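Local coordinates for hypothetical protein Atu0120 (Agrobacterium tumefaciens, PDB 2I6H) that is of unknown function but belongs to the DUF924 family of bacterial proteins, with an all-helical fold and two chains in its assembly, at residues L110-A115 and A142-A147; F66-R71 and L88-F93; G79-L84 and Q125-D130; Q92-C97 and Y105-L110. One frame throughout, in Å; residues are numbered along the deposited sequence. Where two conformers were deposited one is given.

Overall arrangement
Helix 80-97 runs through three of the four contacts. Its start lies in contact 3, its middle in contact 2 and its end in contact 4. Contacts 2 and 4 share Q92 and F93, and their centres are about 7 Å apart. Helix 108-120 then carries the chain from contact 4 into contact 1, with L110 common to both. Contacts 1 and 2 also touch, with F114 CD2 3.5 Å from L90 CD1 and L110 CD2 3.6 Å from A68 O. Contact 3 is more peripheral, its centre about 19 Å from that of contact 4. The A80 side chain lies about 13 Å from a bound calcium ion.

Contact 1: residues L110-A115 and A142-A147; sequences LARFFA and AEDIAA
R112 reaches from helix 108-120 to A142, in the loop before helix 145-155. The methyl CB of A142 lies on one face side of the R112 guanidinium. How close it comes is doubtful, because the model sets the R112 chain nearer to this methyl than carbons can sit. D144 OD1 lies over the same face, 4.3 Å from R112 NE. That oxygen is well out of the guanidinium plane, and no N-H of R112 points at it. The attraction between the two groups is therefore one of charge alone, with no salt bridge. R112 and D144 were each deposited in two conformers, so these details hold for one modelled position. The R112 chain bends at chi3 (-62°), which brings the guanidinium round beside A142.

The second segment is a helix start preceded by an inverse gamma turn centred on E143. The turn is closed by a weak bond from D144 N to A142 O at 3.1 Å. D144 is the N-cap of helix 145-155. Its OD2 accepts from A147 N at 3.0 Å, and the donor comes from above the carboxylate plane. One carboxylate thus caps a helix while lying close to an arginine, which would probably help to keep it ionised.

Farther out, E143 points away from R112. Its carboxylate meets R188 in a salt bridge and accepts from the backbone N of F179. A142 O also receives a bond from Q148 NE2. R112 itself also packs on P138 of helix 137-140.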
loop_
_atom_site.group_PDB
_atom_site.type_symbol
_atom_site.label_atom_id
_atom_site.label_comp_id
_atom_site.label_asym_id
_atom_site.label_seq_id
_atom_site.Cartn_x
_atom_site.Cartn_y
_atom_site.Cartn_z
ATOM N N LEU A 110 15.946 8.380 17.342
ATOM C CA LEU A 110 17.077 8.819 16.512
ATOM C C LEU A 110 16.692 8.926 15.035
ATOM O O LEU A 110 17.072 9.896 14.354
ATOM C CB LEU A 110 18.277 7.869 16.663
ATOM C CG LEU A 110 19.594 8.282 15.997
ATOM C CD1 LEU A 110 20.017 9.742 16.403
ATOM C CD2 LEU A 110 20.726 7.215 16.269
ATOM N N ALA A 111 15.970 7.931 14.535
ATOM C CA ALA A 111 15.500 7.955 13.127
ATOM C C ALA A 111 14.663 9.205 12.852
ATOM O O ALA A 111 14.864 9.865 11.820
ATOM C CB ALA A 111 14.728 6.712 12.802
ATOM N N ARG A 112 13.773 9.542 13.786
ATOM C CA ARG A 112 12.882 10.689 13.644
ATOM C C ARG A 112 13.672 11.985 13.634
ATOM O O ARG A 112 13.396 12.903 12.850
ATOM C CB ARG A 112 11.949 10.748 14.829
ATOM C CG ARG A 112 10.814 9.820 14.732
ATOM C CD ARG A 112 9.646 10.431 15.477
ATOM N NE ARG A 112 9.927 10.613 16.897
ATOM C CZ ARG A 112 10.131 9.616 17.752
ATOM N NH1 ARG A 112 10.119 8.371 17.326
ATOM N NH2 ARG A 112 10.368 9.867 19.035
ATOM N N PHE A 113 14.659 12.064 14.532
ATOM C CA PHE A 113 15.513 13.240 14.658
ATOM C C PHE A 113 16.258 13.433 13.316
ATOM O O PHE A 113 16.309 14.554 12.735
ATOM C CB PHE A 113 16.516 13.004 15.803
ATOM C CG PHE A 113 17.577 14.046 15.888
ATOM C CD1 PHE A 113 17.269 15.333 16.338
ATOM C CD2 PHE A 113 18.858 13.780 15.454
ATOM C CE1 PHE A 113 18.281 16.336 16.398
ATOM C CE2 PHE A 113 19.871 14.757 15.508
ATOM C CZ PHE A 113 19.571 16.047 15.971
ATOM N N PHE A 114 16.815 12.336 12.797
ATOM C CA PHE A 114 17.478 12.402 11.507
ATOM C C PHE A 114 16.534 12.666 10.336
ATOM O O PHE A 114 16.909 13.398 9.414
ATOM C CB PHE A 114 18.246 11.129 11.230
ATOM C CG PHE A 114 19.571 11.007 11.987
ATOM C CD1 PHE A 114 20.253 12.095 12.532
ATOM C CD2 PHE A 114 20.134 9.739 12.114
ATOM C CE1 PHE A 114 21.525 11.887 13.236
ATOM C CE2 PHE A 114 21.375 9.538 12.772
ATOM C CZ PHE A 114 22.074 10.628 13.302
ATOM N N ALA A 115 15.329 12.081 10.357
ATOM C CA ALA A 115 14.336 12.332 9.274
ATOM C C ALA A 115 14.020 13.839 9.192
ATOM O O ALA A 115 14.043 14.445 8.112
ATOM C CB ALA A 115 13.038 11.535 9.485
ATOM N N ALA A 142 6.203 6.955 15.105
ATOM C CA ALA A 142 6.301 7.658 16.398
ATOM C C ALA A 142 4.959 7.696 17.128
ATOM O O ALA A 142 3.898 7.947 16.510
ATOM C CB ALA A 142 6.846 9.082 16.179
ATOM N N GLU A 143 5.001 7.471 18.445
ATOM C CA GLU A 143 3.787 7.545 19.263
ATOM C C GLU A 143 3.578 8.984 19.735
ATOM O O GLU A 143 3.736 9.273 20.910
ATOM C CB GLU A 143 3.886 6.561 20.433
ATOM C CG GLU A 143 3.928 5.128 19.963
ATOM C CD GLU A 143 3.923 4.099 21.102
ATOM O OE1 GLU A 143 4.603 4.304 22.157
ATOM O OE2 GLU A 143 3.246 3.067 20.932
ATOM N N ASP A 144 3.284 9.881 18.797
ATOM C CA ASP A 144 2.954 11.268 19.121
ATOM C C ASP A 144 2.247 11.897 17.956
ATOM O O ASP A 144 2.489 11.643 16.789
ATOM C CB ASP A 144 4.134 12.144 19.561
ATOM C CG ASP A 144 5.101 12.433 18.436
ATOM O OD1 ASP A 144 5.935 11.550 18.164
ATOM O OD2 ASP A 144 5.039 13.537 17.841
ATOM N N ILE A 145 1.245 12.677 18.339
ATOM C CA ILE A 145 0.292 13.232 17.400
ATOM C C ILE A 145 0.922 14.160 16.396
ATOM O O ILE A 145 0.579 14.104 15.215
ATOM C CB ILE A 145 -0.886 13.870 18.199
ATOM C CG1 ILE A 145 -1.563 12.750 19.002
ATOM C CG2 ILE A 145 -1.828 14.639 17.306
ATOM C CD1 ILE A 145 -2.280 13.216 20.259
ATOM N N ALA A 146 1.869 15.002 16.839
ATOM C CA ALA A 146 2.527 15.941 15.904
ATOM C C ALA A 146 3.196 15.152 14.773
ATOM O O ALA A 146 3.029 15.497 13.599
ATOM C CB ALA A 146 3.581 16.770 16.622
ATOM N N ALA A 147 3.947 14.106 15.145
ATOM C CA ALA A 147 4.632 13.262 14.160
ATOM C C ALA A 147 3.644 12.642 13.189
ATOM O O ALA A 147 3.869 12.613 11.974
ATOM C CB ALA A 147 5.402 12.175 14.866
#

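Contact 2: residues F66-R71 and L88-F93; sequences FAAARR and LLLDQF
A68 and L90 bury the most surface here, and L89 adds a smaller share. A68 sits in the last turns of helix 51-69 and directs its CB at helix 80-97. That methyl meets L90 CD2 at 3.8 Å and L89 CD1 at 4.1 Å, so one small side chain touches branches of two successive leucines. The same L90 methyl also lies 4.0 Å from A69 N, next to the backbone of helix 51-69. Both leucines have CG beside the backbone N and anti to the carbonyl carbon (L90 chi1 -63°). In each case this brings a methyl to A68. Because the facing residue is an alanine, the backbones come close: the CA atoms of A68 and L89 are 7.2 Å apart.

The two helices are shaped differently here. Helix 51-69 ends just after A69, and R71 takes a positive phi of 67° in a Schellman motif. Helix 80-97 widens into a pi-type turn, in which F93 N bonds to L88 O at 2.8 Å. Behind the leucines the helix becomes polar: Q92 NE2 donates to D91 OD2, and D91 OD1 is bonded to H141 ND1. L89 packs further on F61 and A64 of helix 51-69, and F93 meets F57 edge-to-face.

No hydrogen bond or charge pair joins the two segments. Their association in this largely buried place rests on apolar contact between methyl groups, so it depends on how the side chains fit together and not on directed bonds.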
loop_
_atom_site.group_PDB
_atom_site.type_symbol
_atom_site.label_atom_id
_atom_site.label_comp_id
_atom_site.label_asym_id
_atom_site.label_seq_id
_atom_site.Cartn_x
_atom_site.Cartn_y
_atom_site.Cartn_z
ATOM N N PHE A 66 24.608 -0.569 14.096
ATOM C CA PHE A 66 25.185 -0.197 15.383
ATOM C C PHE A 66 26.044 1.070 15.328
ATOM O O PHE A 66 25.975 1.905 16.242
ATOM C CB PHE A 66 25.836 -1.394 16.070
ATOM C CG PHE A 66 24.808 -2.306 16.706
ATOM C CD1 PHE A 66 24.356 -2.061 18.026
ATOM C CD2 PHE A 66 24.253 -3.344 15.980
ATOM C CE1 PHE A 66 23.348 -2.874 18.613
ATOM C CE2 PHE A 66 23.279 -4.168 16.565
ATOM C CZ PHE A 66 22.817 -3.932 17.853
ATOM N N ALA A 67 26.781 1.235 14.240
ATOM C CA ALA A 67 27.592 2.452 14.027
ATOM C C ALA A 67 26.666 3.674 13.982
ATOM O O ALA A 67 26.930 4.700 14.613
ATOM C CB ALA A 67 28.418 2.359 12.727
ATOM N N ALA A 68 25.598 3.574 13.208
ATOM C CA ALA A 68 24.612 4.680 13.130
ATOM C C ALA A 68 24.045 4.993 14.526
ATOM O O ALA A 68 23.939 6.157 14.909
ATOM C CB ALA A 68 23.491 4.318 12.175
ATOM N N ALA A 69 23.653 3.941 15.269
ATOM C CA ALA A 69 23.085 4.077 16.626
ATOM C C ALA A 69 24.115 4.651 17.609
ATOM O O ALA A 69 23.731 5.269 18.586
ATOM C CB ALA A 69 22.566 2.707 17.127
ATOM N N ARG A 70 25.412 4.441 17.344
ATOM C CA ARG A 70 26.477 4.972 18.216
ATOM C C ARG A 70 26.834 6.413 17.831
ATOM O O ARG A 70 27.769 7.012 18.388
ATOM C CB ARG A 70 27.745 4.122 18.128
ATOM C CG ARG A 70 27.693 2.854 18.945
ATOM C CD ARG A 70 29.102 2.239 19.093
ATOM N NE ARG A 70 29.757 2.076 17.783
ATOM C CZ ARG A 70 29.661 0.987 17.002
ATOM N NH1 ARG A 70 28.945 -0.083 17.375
ATOM N NH2 ARG A 70 30.308 0.962 15.829
ATOM N N ARG A 71 26.109 6.955 16.858
ATOM C CA ARG A 71 26.327 8.359 16.380
ATOM C C ARG A 71 27.689 8.511 15.685
ATOM O O ARG A 71 28.359 9.563 15.792
ATOM C CB ARG A 71 26.138 9.404 17.528
ATOM C CG ARG A 71 24.767 9.276 18.241
ATOM C CD ARG A 71 23.610 9.484 17.239
ATOM N NE ARG A 71 23.636 10.842 16.701
ATOM C CZ ARG A 71 23.056 11.896 17.299
ATOM N NH1 ARG A 71 22.377 11.739 18.435
ATOM N NH2 ARG A 71 23.160 13.119 16.768
ATOM N N LEU A 88 17.135 3.763 6.497
ATOM C CA LEU A 88 17.076 2.311 6.283
ATOM C C LEU A 88 17.720 1.594 7.454
ATOM O O LEU A 88 17.205 0.567 7.941
ATOM C CB LEU A 88 17.754 1.955 4.972
ATOM C CG LEU A 88 17.036 2.543 3.761
ATOM C CD1 LEU A 88 17.842 2.128 2.511
ATOM C CD2 LEU A 88 15.571 2.103 3.659
ATOM N N LEU A 89 18.816 2.144 7.965
ATOM C CA LEU A 89 19.455 1.527 9.147
ATOM C C LEU A 89 18.692 1.705 10.474
ATOM O O LEU A 89 18.725 0.808 11.347
ATOM C CB LEU A 89 20.832 2.132 9.326
ATOM C CG LEU A 89 21.843 1.756 8.230
ATOM C CD1 LEU A 89 23.118 2.526 8.504
ATOM C CD2 LEU A 89 22.112 0.192 8.251
ATOM N N LEU A 90 18.037 2.863 10.646
ATOM C CA LEU A 90 17.502 3.227 11.974
ATOM C C LEU A 90 15.993 3.057 12.123
ATOM O O LEU A 90 15.492 2.932 13.254
ATOM C CB LEU A 90 17.918 4.639 12.381
ATOM C CG LEU A 90 19.439 4.817 12.529
ATOM C CD1 LEU A 90 19.750 6.270 12.695
ATOM C CD2 LEU A 90 19.986 3.968 13.729
ATOM N N ASP A 91 15.292 2.995 10.990
ATOM C CA ASP A 91 13.854 2.783 10.957
ATOM C C ASP A 91 13.469 1.420 10.364
ATOM O O ASP A 91 12.581 0.744 10.898
ATOM C CB ASP A 91 13.167 3.927 10.164
ATOM C CG ASP A 91 11.632 3.764 10.125
ATOM O OD1 ASP A 91 10.955 4.068 11.148
ATOM O OD2 ASP A 91 11.132 3.296 9.074
ATOM N N GLN A 92 14.104 1.036 9.256
ATOM C CA GLN A 92 13.752 -0.241 8.616
ATOM C C GLN A 92 14.448 -1.466 9.208
ATOM O O GLN A 92 13.781 -2.449 9.606
ATOM C CB GLN A 92 13.999 -0.168 7.108
ATOM C CG GLN A 92 13.075 0.814 6.418
ATOM C CD GLN A 92 11.652 0.345 6.481
ATOM O OE1 GLN A 92 11.294 -0.630 5.834
ATOM N NE2 GLN A 92 10.817 1.032 7.301
ATOM N N PHE A 93 15.772 -1.394 9.279
ATOM C CA PHE A 93 16.590 -2.510 9.823
ATOM C C PHE A 93 16.023 -3.141 11.125
ATOM O O PHE A 93 15.880 -4.373 11.201
ATOM C CB PHE A 93 18.057 -2.062 10.001
ATOM C CG PHE A 93 18.974 -3.177 10.435
ATOM C CD1 PHE A 93 19.751 -3.880 9.465
ATOM C CD2 PHE A 93 19.070 -3.554 11.789
ATOM C CE1 PHE A 93 20.614 -4.934 9.857
ATOM C CE2 PHE A 93 19.932 -4.598 12.189
ATOM C CZ PHE A 93 20.713 -5.304 11.216
#

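Contact 3: residues G79-L84 and Q125-D130; sequences GAESSL and QAVSED
The backbones come closest at A80 and A126, whose CA atoms are 6.3 Å apart. Here the first turn of helix 80-97 meets A126, at the end of the short helix 123-126, and V127 just after it. G79 is the N-cap of helix 80-97, and S83 N bonds to its carbonyl oxygen in the first turn.

A80 carries the contact on the helix side. Its CB meets A126 CB at 3.7 Å, methyl to methyl. V127 buries more surface than any other residue here. Its CG1 lies beside the backbone N (chi1 -52°), which places that methyl 4.2 Å from A80 CB. The same CG1 is 4.1 Å from A80 O and 4.4 Å from E81 CG, so it packs against both backbone and side chain of the first turn. V127 also packs on F135, and L84 on L131.

Polar groups lie round the contact. E81 OE2 forms a salt bridge with K39 NZ. D130, beyond the contact itself, links to the second subunit through a weak hydrogen bond between its OD1 and G160 N of that chain. Between the two segments, one water donates to E81 OE2 at 3.0 Å and accepts from S128 N at 3.1 Å.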
loop_
_atom_site.group_PDB
_atom_site.type_symbol
_atom_site.label_atom_id
_atom_site.label_comp_id
_atom_site.label_asym_id
_atom_site.label_seq_id
_atom_site.Cartn_x
_atom_site.Cartn_y
_atom_site.Cartn_z
ATOM N N GLY A 79 24.469 14.125 2.698
ATOM C CA GLY A 79 24.056 13.635 1.359
ATOM C C GLY A 79 22.619 13.115 1.375
ATOM O O GLY A 79 22.159 12.594 2.398
ATOM N N ALA A 80 21.915 13.251 0.258
ATOM C CA ALA A 80 20.538 12.776 0.204
ATOM C C ALA A 80 20.468 11.252 0.298
ATOM O O ALA A 80 19.714 10.720 1.137
ATOM C CB ALA A 80 19.803 13.288 -1.076
ATOM N N GLU A 81 21.211 10.533 -0.559
ATOM C CA GLU A 81 21.141 9.067 -0.488
ATOM C C GLU A 81 21.789 8.499 0.782
ATOM O O GLU A 81 21.334 7.508 1.310
ATOM C CB GLU A 81 21.691 8.400 -1.752
ATOM C CG GLU A 81 20.778 8.728 -2.968
ATOM C CD GLU A 81 20.942 7.763 -4.154
ATOM O OE1 GLU A 81 22.059 7.248 -4.323
ATOM O OE2 GLU A 81 19.940 7.510 -4.877
ATOM N N SER A 82 22.840 9.150 1.284
ATOM C CA SER A 82 23.410 8.701 2.555
ATOM C C SER A 82 22.421 8.942 3.707
ATOM O O SER A 82 22.366 8.149 4.656
ATOM C CB SER A 82 24.807 9.325 2.835
ATOM O OG SER A 82 24.756 10.738 2.773
ATOM N N SER A 83 21.615 9.998 3.620
ATOM C CA SER A 83 20.569 10.194 4.646
ATOM C C SER A 83 19.482 9.122 4.506
ATOM O O SER A 83 18.985 8.629 5.501
ATOM C CB SER A 83 19.925 11.574 4.578
ATOM O OG SER A 83 20.830 12.581 5.015
ATOM N N LEU A 84 19.131 8.786 3.265
ATOM C CA LEU A 84 18.256 7.623 3.027
ATOM C C LEU A 84 18.823 6.360 3.711
ATOM O O LEU A 84 18.089 5.603 4.350
ATOM C CB LEU A 84 18.065 7.382 1.496
ATOM C CG LEU A 84 17.267 6.115 1.089
ATOM C CD1 LEU A 84 15.878 6.107 1.795
ATOM C CD2 LEU A 84 17.111 5.986 -0.440
ATOM N N GLN A 125 13.174 15.255 -1.220
ATOM C CA GLN A 125 12.818 15.716 -2.578
ATOM C C GLN A 125 13.907 15.360 -3.567
ATOM O O GLN A 125 13.653 15.380 -4.784
ATOM C CB GLN A 125 12.571 17.231 -2.586
ATOM C CG GLN A 125 11.307 17.612 -1.802
ATOM C CD GLN A 125 10.048 16.899 -2.310
ATOM O OE1 GLN A 125 9.673 17.006 -3.493
ATOM N NE2 GLN A 125 9.389 16.171 -1.421
ATOM N N ALA A 126 15.104 15.049 -3.068
ATOM C CA ALA A 126 16.259 14.760 -3.931
ATOM C C ALA A 126 16.339 13.292 -4.328
ATOM O O ALA A 126 16.982 12.987 -5.327
ATOM C CB ALA A 126 17.576 15.226 -3.302
ATOM N N VAL A 127 15.665 12.392 -3.604
ATOM C CA VAL A 127 15.639 10.962 -4.020
ATOM C C VAL A 127 14.400 10.715 -4.900
ATOM O O VAL A 127 13.486 11.552 -4.963
ATOM C CB VAL A 127 15.674 10.015 -2.768
ATOM C CG1 VAL A 127 16.853 10.394 -1.836
ATOM C CG2 VAL A 127 14.349 10.080 -2.001
ATOM N N SER A 128 14.358 9.570 -5.574
ATOM C CA SER A 128 13.223 9.233 -6.415
ATOM C C SER A 128 11.928 9.107 -5.621
ATOM O O SER A 128 11.909 8.857 -4.410
ATOM C CB SER A 128 13.487 7.937 -7.190
ATOM O OG SER A 128 13.627 6.884 -6.266
ATOM N N GLU A 129 10.833 9.259 -6.335
ATOM C CA GLU A 129 9.528 9.221 -5.716
ATOM C C GLU A 129 9.300 7.906 -4.953
ATOM O O GLU A 129 8.765 7.949 -3.858
ATOM C CB GLU A 129 8.435 9.463 -6.770
ATOM C CG GLU A 129 7.104 9.754 -6.151
ATOM C CD GLU A 129 6.002 10.024 -7.182
ATOM O OE1 GLU A 129 6.246 9.814 -8.394
ATOM O OE2 GLU A 129 4.904 10.428 -6.735
ATOM N N ASP A 130 9.757 6.777 -5.519
ATOM C CA ASP A 130 9.642 5.421 -4.952
ATOM C C ASP A 130 10.319 5.280 -3.587
ATOM O O ASP A 130 9.941 4.436 -2.782
ATOM C CB ASP A 130 10.332 4.414 -5.890
ATOM C CG ASP A 130 9.468 4.012 -7.079
ATOM O OD1 ASP A 130 8.279 4.383 -7.089
ATOM O OD2 ASP A 130 9.964 3.296 -7.982
HETATM O O HOH W 1 17.110 8.148 -5.738
#

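Contact 4: residues Q92-C97 and Y105-L110; sequences QFPRNC and YATDPL
R95 and D108 meet in a two-pronged salt bridge. R95 NH1 donates to D108 OD2 at 2.8 Å, with an N-H...O angle of 170°. R95 NH2 donates to D108 OD1 at 2.9 Å, at 176°. The guanidinium approaches end-on, and each oxygen is met on its syn side. The two planes are 20° apart, so the groups are nearly coplanar. The R95 chain is extended from CG to NE, which carries the guanidinium out to the start of helix 108-120. The Y105 ring turns its edge to R95 NH1, with CD1 3.8 Å away, so the charge does not lie over the ring face.

Helix 80-97 is kinked here. P94 has no N-H to give, and R95 N makes no regular helical bond to D91 O, only a weak one to Q92 O. Two carbonyls near the kink, D91 O and L90 O, take side-chain donors. D91 O is bonded by R95 NH2, which thus serves two acceptors. L90 O is bonded by T107 OG1, which also packs 3.6 Å from P94 CG. T107 is the N-cap of helix 108-120, but its side chain makes no capping bond. D108 N is satisfied by Y105 O at 3.0 Å, closing a type I beta turn. The whole is a proline-kinked helix end joined through a loop to the next helix, with side chains bonding two carbonyls at the kink.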
loop_
_atom_site.group_PDB
_atom_site.type_symbol
_atom_site.label_atom_id
_atom_site.label_comp_id
_atom_site.label_asym_id
_atom_site.label_seq_id
_atom_site.Cartn_x
_atom_site.Cartn_y
_atom_site.Cartn_z
ATOM N N GLN A 92 14.104 1.036 9.256
ATOM C CA GLN A 92 13.752 -0.241 8.616
ATOM C C GLN A 92 14.448 -1.466 9.208
ATOM O O GLN A 92 13.781 -2.449 9.606
ATOM C CB GLN A 92 13.999 -0.168 7.108
ATOM C CG GLN A 92 13.075 0.814 6.418
ATOM C CD GLN A 92 11.652 0.345 6.481
ATOM O OE1 GLN A 92 11.294 -0.630 5.834
ATOM N NE2 GLN A 92 10.817 1.032 7.301
ATOM N N PHE A 93 15.772 -1.394 9.279
ATOM C CA PHE A 93 16.590 -2.510 9.823
ATOM C C PHE A 93 16.023 -3.141 11.125
ATOM O O PHE A 93 15.880 -4.373 11.201
ATOM C CB PHE A 93 18.057 -2.062 10.001
ATOM C CG PHE A 93 18.974 -3.177 10.435
ATOM C CD1 PHE A 93 19.751 -3.880 9.465
ATOM C CD2 PHE A 93 19.070 -3.554 11.789
ATOM C CE1 PHE A 93 20.614 -4.934 9.857
ATOM C CE2 PHE A 93 19.932 -4.598 12.189
ATOM C CZ PHE A 93 20.713 -5.304 11.216
ATOM N N PRO A 94 15.674 -2.323 12.145
ATOM C CA PRO A 94 15.161 -2.902 13.404
ATOM C C PRO A 94 13.865 -3.680 13.207
ATOM O O PRO A 94 13.652 -4.705 13.866
ATOM C CB PRO A 94 14.867 -1.659 14.281
ATOM C CG PRO A 94 15.696 -0.572 13.717
ATOM C CD PRO A 94 15.734 -0.850 12.219
ATOM N N ARG A 95 13.028 -3.220 12.272
ATOM C CA ARG A 95 11.759 -3.896 11.987
ATOM C C ARG A 95 11.920 -5.215 11.209
ATOM O O ARG A 95 11.072 -6.119 11.319
ATOM C CB ARG A 95 10.802 -2.924 11.283
ATOM C CG ARG A 95 10.368 -1.778 12.201
ATOM C CD ARG A 95 9.561 -0.661 11.501
ATOM N NE ARG A 95 8.929 0.086 12.588
ATOM C CZ ARG A 95 9.576 0.912 13.435
ATOM N NH1 ARG A 95 8.904 1.447 14.451
ATOM N NH2 ARG A 95 10.876 1.228 13.277
ATOM N N ASN A 96 12.989 -5.318 10.432
ATOM C CA ASN A 96 13.324 -6.590 9.789
ATOM C C ASN A 96 14.078 -7.533 10.714
ATOM O O ASN A 96 13.860 -8.758 10.661
ATOM C CB ASN A 96 14.205 -6.372 8.554
ATOM C CG ASN A 96 13.469 -5.686 7.424
ATOM O OD1 ASN A 96 13.553 -4.444 7.273
ATOM N ND2 ASN A 96 12.686 -6.482 6.651
ATOM N N CYS A 97 14.983 -6.990 11.520
ATOM C CA CYS A 97 16.020 -7.823 12.144
ATOM C C CYS A 97 15.903 -8.021 13.641
ATOM O O CYS A 97 16.640 -8.863 14.196
ATOM C CB CYS A 97 17.427 -7.291 11.797
ATOM S SG CYS A 97 17.683 -7.231 9.969
ATOM N N TYR A 105 12.165 -0.861 18.414
ATOM C CA TYR A 105 11.805 0.572 18.569
ATOM C C TYR A 105 12.950 1.425 19.123
ATOM O O TYR A 105 12.821 2.662 19.217
ATOM C CB TYR A 105 10.557 0.716 19.490
ATOM C CG TYR A 105 9.484 -0.286 19.116
ATOM C CD1 TYR A 105 8.905 -0.255 17.840
ATOM C CD2 TYR A 105 9.093 -1.299 19.991
ATOM C CE1 TYR A 105 7.946 -1.209 17.437
ATOM C CE2 TYR A 105 8.138 -2.244 19.598
ATOM C CZ TYR A 105 7.566 -2.177 18.328
ATOM O OH TYR A 105 6.624 -3.080 17.903
ATOM N N ALA A 106 14.065 0.770 19.502
ATOM C CA ALA A 106 15.112 1.452 20.278
ATOM C C ALA A 106 15.739 2.661 19.576
ATOM O O ALA A 106 16.115 3.627 20.242
ATOM C CB ALA A 106 16.226 0.446 20.714
ATOM N N THR A 107 15.818 2.623 18.245
ATOM C CA THR A 107 16.462 3.742 17.498
ATOM C C THR A 107 15.429 4.622 16.797
ATOM O O THR A 107 15.785 5.436 15.903
ATOM C CB THR A 107 17.512 3.222 16.448
ATOM O OG1 THR A 107 16.939 2.238 15.543
ATOM C CG2 THR A 107 18.705 2.601 17.154
ATOM N N ASP A 108 14.151 4.444 17.152
ATOM C CA ASP A 108 13.102 5.243 16.486
ATOM C C ASP A 108 13.262 6.751 16.778
ATOM O O ASP A 108 13.123 7.562 15.846
ATOM C CB ASP A 108 11.700 4.769 16.828
ATOM C CG ASP A 108 11.312 3.468 16.085
ATOM O OD1 ASP A 108 12.044 3.019 15.171
ATOM O OD2 ASP A 108 10.230 2.906 16.392
ATOM N N PRO A 109 13.496 7.135 18.049
ATOM C CA PRO A 109 13.697 8.581 18.306
ATOM C C PRO A 109 14.868 9.149 17.477
ATOM O O PRO A 109 14.772 10.274 16.932
ATOM C CB PRO A 109 14.015 8.640 19.820
ATOM C CG PRO A 109 13.272 7.458 20.369
ATOM C CD PRO A 109 13.478 6.350 19.317
ATOM N N LEU A 110 15.946 8.380 17.342
ATOM C CA LEU A 110 17.077 8.819 16.512
ATOM C C LEU A 110 16.692 8.926 15.035
ATOM O O LEU A 110 17.072 9.896 14.354
ATOM C CB LEU A 110 18.277 7.869 16.663
ATOM C CG LEU A 110 19.594 8.282 15.997
ATOM C CD1 LEU A 110 20.017 9.742 16.403
ATOM C CD2 LEU A 110 20.726 7.215 16.269
#